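Local coordinates for putative NADH-flavin reductase (Lactobacillus casei ATCC 334, PDB 3H2S), which binds NADPH and probably acts as an NAD(P)H-dependent oxidoreductase, perhaps reducing flavin, at residues I156-Y170 and S185-Q199. Residues are numbered along the deposited sequence; the frame is centred on the assembly and turned at random.
Sequences ISPSEAFPSGPATSY and SHITTGNMALAILDQ. With NDP (NADPH dihydro-nicotinamide-adenine-dinucleotide phosphate), chain C.
Y170 meets A195 and D198 on one side of helix 189-199, a worked example of a tyrosine that packs with its ring and bonds with its hydroxyl. Its CB meets CD1 of I187 at 4.1 Å; CD2 and CE2 then run past CB of L194, and CB of A195 sits over the centre of one ring face, 3.8 Å from the Y170 centroid, a CH-pi contact. At the tip, OH donates to OD2 of D198 over 2.6 Å, using the carboxylate's anti lone pair, while a water bonded to OH also reaches the carbonyl of A195. A chi1 of 71°, with CG between the backbone N and carbonyl carbon, lays the ring on the helix. A phenylalanine here would probably leave OD2 of D198 without this donor and the bridging water without its hydroxyl partner.

Nearer the start of the helix, the side-chain amide of N191 grips the loop twice: OD1 accepts from T168 N at 2.7 Å, and ND2 gives a nearly straight bond to OG1 of T168. T188, at the N-cap, accepts from N191 N through OG1, which also donates to P166 O. On the NADPH side, the F162 ring has CE1 3.7 Å from CB of M192, a selenomethionine, and O4D of NADPH at its edge. E160 O lies 2.9 Å from the nicotinamide N7N. Loop and helix thus join beside the nicotinamide end of an NADPH site in a Rossmann-type fold.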
# COMPACT_ATOMS: atom_id res chain seq x y z
N ILE A 156 12.79 -4.52 10.35
CA ILE A 156 13.75 -5.48 10.86
C ILE A 156 13.52 -6.85 10.23
O ILE A 156 12.44 -7.46 10.36
CB ILE A 156 13.67 -5.64 12.40
CG1 ILE A 156 13.79 -4.28 13.09
CG2 ILE A 156 14.75 -6.59 12.89
CD1 ILE A 156 13.64 -4.35 14.61
N SER A 157 14.55 -7.34 9.54
CA SER A 157 14.49 -8.66 8.93
C SER A 157 15.15 -9.64 9.88
O SER A 157 16.22 -9.34 10.44
CB SER A 157 15.23 -8.67 7.58
OG SER A 157 14.47 -8.03 6.58
N PRO A 158 14.57 -10.85 9.99
CA PRO A 158 15.22 -11.95 10.66
C PRO A 158 16.39 -12.48 9.83
O PRO A 158 16.44 -12.25 8.63
CB PRO A 158 14.12 -13.02 10.77
CG PRO A 158 12.84 -12.38 10.25
CD PRO A 158 13.28 -11.24 9.39
N SER A 159 17.24 -13.27 10.45
CA SER A 159 18.13 -14.17 9.72
C SER A 159 17.30 -15.26 9.05
O SER A 159 16.10 -15.39 9.31
CB SER A 159 19.12 -14.80 10.68
OG SER A 159 19.83 -13.80 11.38
N GLU A 160 17.97 -16.14 8.32
CA GLU A 160 17.30 -17.18 7.55
C GLU A 160 16.41 -18.06 8.43
O GLU A 160 15.33 -18.49 8.00
CB GLU A 160 18.35 -18.03 6.83
CG GLU A 160 17.96 -19.48 6.63
CD GLU A 160 18.49 -20.04 5.33
OE1 GLU A 160 18.99 -19.25 4.50
OE2 GLU A 160 18.38 -21.27 5.12
N ALA A 161 16.85 -18.32 9.66
CA ALA A 161 16.08 -19.16 10.57
C ALA A 161 15.52 -18.35 11.73
O ALA A 161 16.26 -17.61 12.38
CB ALA A 161 16.94 -20.33 11.09
N PHE A 162 14.23 -18.52 12.01
CA PHE A 162 13.56 -17.74 13.06
C PHE A 162 12.89 -18.65 14.11
O PHE A 162 11.67 -18.61 14.32
CB PHE A 162 12.53 -16.81 12.39
CG PHE A 162 12.01 -15.71 13.27
CD1 PHE A 162 12.61 -15.42 14.49
CD2 PHE A 162 10.91 -14.96 12.87
CE1 PHE A 162 12.14 -14.37 15.28
CE2 PHE A 162 10.42 -13.93 13.65
CZ PHE A 162 11.03 -13.65 14.87
N PRO A 163 13.70 -19.47 14.80
CA PRO A 163 13.18 -20.44 15.76
C PRO A 163 12.64 -19.77 17.03
O PRO A 163 13.06 -18.67 17.40
CB PRO A 163 14.42 -21.28 16.11
CG PRO A 163 15.56 -20.35 15.87
CD PRO A 163 15.17 -19.57 14.66
N SER A 164 11.74 -20.46 17.73
CA SER A 164 11.30 -20.01 19.04
C SER A 164 12.42 -20.22 20.04
O SER A 164 13.19 -21.17 19.93
CB SER A 164 10.07 -20.80 19.49
OG SER A 164 9.86 -20.65 20.88
N GLY A 165 12.63 -19.24 20.92
CA GLY A 165 13.64 -19.40 21.96
C GLY A 165 13.78 -18.17 22.83
O GLY A 165 13.39 -17.09 22.42
N PRO A 166 14.34 -18.33 24.04
CA PRO A 166 14.56 -17.19 24.92
C PRO A 166 15.63 -16.23 24.38
O PRO A 166 16.43 -16.60 23.50
CB PRO A 166 15.04 -17.84 26.23
CG PRO A 166 15.67 -19.10 25.80
CD PRO A 166 14.80 -19.59 24.65
N ALA A 167 15.63 -15.00 24.89
CA ALA A 167 16.60 -14.00 24.44
C ALA A 167 17.95 -14.29 25.07
O ALA A 167 18.03 -14.77 26.21
CB ALA A 167 16.14 -12.60 24.86
N THR A 168 19.01 -13.97 24.34
CA THR A 168 20.37 -14.03 24.88
C THR A 168 21.08 -12.71 24.60
O THR A 168 21.10 -11.82 25.44
CB THR A 168 21.18 -15.18 24.27
OG1 THR A 168 21.11 -15.10 22.83
CG2 THR A 168 20.62 -16.52 24.71
N SER A 169 21.58 -12.56 23.37
CA SER A 169 22.02 -11.27 22.82
C SER A 169 21.87 -11.37 21.31
O SER A 169 21.87 -12.47 20.76
CB SER A 169 23.50 -11.00 23.15
OG SER A 169 23.70 -10.74 24.52
N TYR A 170 21.85 -10.22 20.64
CA TYR A 170 21.82 -10.21 19.18
C TYR A 170 22.92 -9.36 18.56
O TYR A 170 23.54 -8.51 19.23
CB TYR A 170 20.44 -9.82 18.64
CG TYR A 170 20.09 -8.37 18.85
CD1 TYR A 170 20.57 -7.38 17.99
CD2 TYR A 170 19.38 -7.96 19.97
CE1 TYR A 170 20.32 -6.04 18.22
CE2 TYR A 170 19.18 -6.62 20.25
CZ TYR A 170 19.64 -5.67 19.37
OH TYR A 170 19.36 -4.34 19.60
N SER A 185 22.64 -19.10 10.14
CA SER A 185 22.01 -17.79 10.17
C SER A 185 20.66 -17.92 10.88
O SER A 185 19.72 -18.48 10.33
CB SER A 185 21.84 -17.28 8.74
OG SER A 185 21.07 -16.10 8.72
N HIS A 186 20.60 -17.50 12.15
CA HIS A 186 19.39 -17.69 12.94
C HIS A 186 19.21 -16.60 13.98
O HIS A 186 20.18 -15.98 14.43
CB HIS A 186 19.38 -19.08 13.61
CG HIS A 186 20.65 -19.41 14.33
ND1 HIS A 186 20.95 -18.91 15.58
CD2 HIS A 186 21.74 -20.12 13.95
CE1 HIS A 186 22.12 -19.38 15.97
NE2 HIS A 186 22.63 -20.10 14.99
N ILE A 187 17.95 -16.34 14.31
CA ILE A 187 17.58 -15.43 15.38
C ILE A 187 16.37 -16.02 16.11
O ILE A 187 15.44 -16.49 15.47
CB ILE A 187 17.23 -14.03 14.83
CG1 ILE A 187 16.82 -13.08 15.98
CG2 ILE A 187 16.06 -14.12 13.85
CD1 ILE A 187 17.96 -12.33 16.59
N THR A 188 16.44 -16.07 17.44
CA THR A 188 15.30 -16.53 18.23
C THR A 188 14.21 -15.48 18.34
O THR A 188 14.47 -14.27 18.21
CB THR A 188 15.72 -17.00 19.64
OG1 THR A 188 16.25 -15.88 20.39
CG2 THR A 188 16.79 -18.09 19.55
N THR A 189 12.99 -15.93 18.61
CA THR A 189 11.90 -15.01 18.90
C THR A 189 12.26 -14.08 20.07
O THR A 189 11.91 -12.91 20.07
CB THR A 189 10.58 -15.76 19.19
OG1 THR A 189 10.81 -16.76 20.18
CG2 THR A 189 10.07 -16.45 17.93
N GLY A 190 12.97 -14.61 21.07
CA GLY A 190 13.38 -13.79 22.21
C GLY A 190 14.34 -12.67 21.82
O GLY A 190 14.17 -11.52 22.23
N ASN A 191 15.30 -12.99 20.97
CA ASN A 191 16.30 -12.01 20.54
C ASN A 191 15.77 -10.97 19.55
O ASN A 191 16.07 -9.77 19.67
CB ASN A 191 17.53 -12.72 19.96
CG ASN A 191 18.51 -13.13 21.03
OD1 ASN A 191 18.58 -12.48 22.08
ND2 ASN A 191 19.16 -14.28 20.85
N MSE A 192 14.85 -11.41 18.69
CA MSE A 192 14.09 -10.47 17.88
C MSE A 192 13.32 -9.50 18.77
O MSE A 192 13.29 -8.29 18.49
CB MSE A 192 13.12 -11.22 16.93
CG MSE A 192 12.19 -10.29 16.16
SE MSE A 192 13.16 -9.08 14.93
CE MSE A 192 13.65 -10.39 13.57
N ALA A 193 12.73 -10.01 19.85
CA ALA A 193 12.02 -9.14 20.79
C ALA A 193 12.97 -8.09 21.40
O ALA A 193 12.60 -6.93 21.54
CB ALA A 193 11.33 -9.96 21.89
N LEU A 194 14.16 -8.52 21.81
CA LEU A 194 15.18 -7.60 22.31
C LEU A 194 15.43 -6.49 21.31
O LEU A 194 15.49 -5.31 21.67
CB LEU A 194 16.51 -8.31 22.60
CG LEU A 194 16.64 -9.27 23.79
CD1 LEU A 194 18.11 -9.64 24.01
CD2 LEU A 194 16.04 -8.66 25.06
N ALA A 195 15.68 -6.88 20.06
CA ALA A 195 16.01 -5.93 18.99
C ALA A 195 14.88 -4.93 18.73
O ALA A 195 15.12 -3.76 18.50
CB ALA A 195 16.37 -6.70 17.69
N ILE A 196 13.65 -5.43 18.70
CA ILE A 196 12.50 -4.58 18.52
C ILE A 196 12.32 -3.56 19.64
O ILE A 196 12.19 -2.37 19.38
CB ILE A 196 11.23 -5.43 18.33
CG1 ILE A 196 11.31 -6.16 16.98
CG2 ILE A 196 9.98 -4.54 18.42
CD1 ILE A 196 10.18 -7.16 16.73
N LEU A 197 12.39 -4.02 20.89
CA LEU A 197 12.24 -3.15 22.03
C LEU A 197 13.41 -2.19 22.14
O LEU A 197 13.23 -1.05 22.54
CB LEU A 197 12.05 -3.93 23.34
CG LEU A 197 10.58 -4.15 23.74
CD1 LEU A 197 9.85 -2.83 23.92
CD2 LEU A 197 9.87 -5.03 22.71
N ASP A 198 14.60 -2.64 21.73
CA ASP A 198 15.76 -1.75 21.69
C ASP A 198 15.48 -0.56 20.78
O ASP A 198 15.82 0.57 21.11
CB ASP A 198 17.01 -2.50 21.23
CG ASP A 198 17.68 -3.27 22.35
OD1 ASP A 198 17.22 -3.16 23.51
OD2 ASP A 198 18.67 -3.97 22.08
N GLN A 199 14.95 -0.84 19.59
CA GLN A 199 14.63 0.23 18.64
C GLN A 199 13.53 1.14 19.17
O GLN A 199 13.57 2.34 18.97
CB GLN A 199 14.23 -0.37 17.29
CG GLN A 199 15.40 -0.91 16.49
CD GLN A 199 16.39 0.18 16.08
OE1 GLN A 199 16.01 1.31 15.83
NE2 GLN A 199 17.67 -0.16 16.10
PA NDP C . 2.96 -16.55 13.54
O1A NDP C . 2.61 -17.55 12.41
O2A NDP C . 3.35 -17.09 14.88
O5B NDP C . 1.43 -15.81 13.57
C5B NDP C . 1.60 -14.38 13.46
C4B NDP C . 0.28 -13.64 13.90
O4B NDP C . -0.52 -13.45 12.75
C3B NDP C . -0.60 -14.49 14.87
O3B NDP C . -0.84 -13.69 15.98
C2B NDP C . -1.92 -14.72 14.02
O2B NDP C . -3.11 -14.82 14.72
C1B NDP C . -1.86 -13.43 13.15
N9A NDP C . -2.67 -13.59 11.93
C8A NDP C . -2.36 -14.50 10.88
N7A NDP C . -3.23 -14.44 9.87
C5A NDP C . -4.13 -13.43 10.25
C6A NDP C . -5.24 -12.90 9.55
N6A NDP C . -5.57 -13.45 8.35
N1A NDP C . -6.11 -12.09 10.25
C2A NDP C . -5.68 -11.60 11.44
N3A NDP C . -4.52 -11.87 12.12
C4A NDP C . -3.80 -12.88 11.51
O3 NDP C . 4.21 -15.87 12.86
PN NDP C . 5.78 -15.57 13.18
O1N NDP C . 5.87 -14.96 14.59
O2N NDP C . 6.42 -16.91 13.06
O5D NDP C . 6.38 -14.45 12.15
C5D NDP C . 6.37 -13.05 12.45
C4D NDP C . 7.06 -12.33 11.28
O4D NDP C . 8.29 -13.01 11.09
C3D NDP C . 6.32 -12.30 9.91
O3D NDP C . 6.59 -11.12 9.25
C2D NDP C . 6.96 -13.56 9.21
O2D NDP C . 6.95 -13.43 7.81
C1D NDP C . 8.43 -13.38 9.74
N1N NDP C . 9.23 -14.57 9.49
C2N NDP C . 10.32 -14.43 8.53
C3N NDP C . 10.98 -15.74 8.11
C7N NDP C . 12.37 -15.46 7.56
O7N NDP C . 12.55 -14.50 6.83
N7N NDP C . 13.37 -16.40 7.77
C4N NDP C . 10.92 -16.93 9.05
C5N NDP C . 9.61 -17.09 9.77
C6N NDP C . 8.80 -15.84 10.05
P2B NDP C . -3.51 -16.21 15.47
O1X NDP C . -2.57 -16.40 16.72
O2X NDP C . -4.93 -15.96 16.12
O3X NDP C . -3.46 -17.38 14.56
O HOH W 1 10.18 -16.54 22.90
O HOH W 2 17.91 -3.02 17.88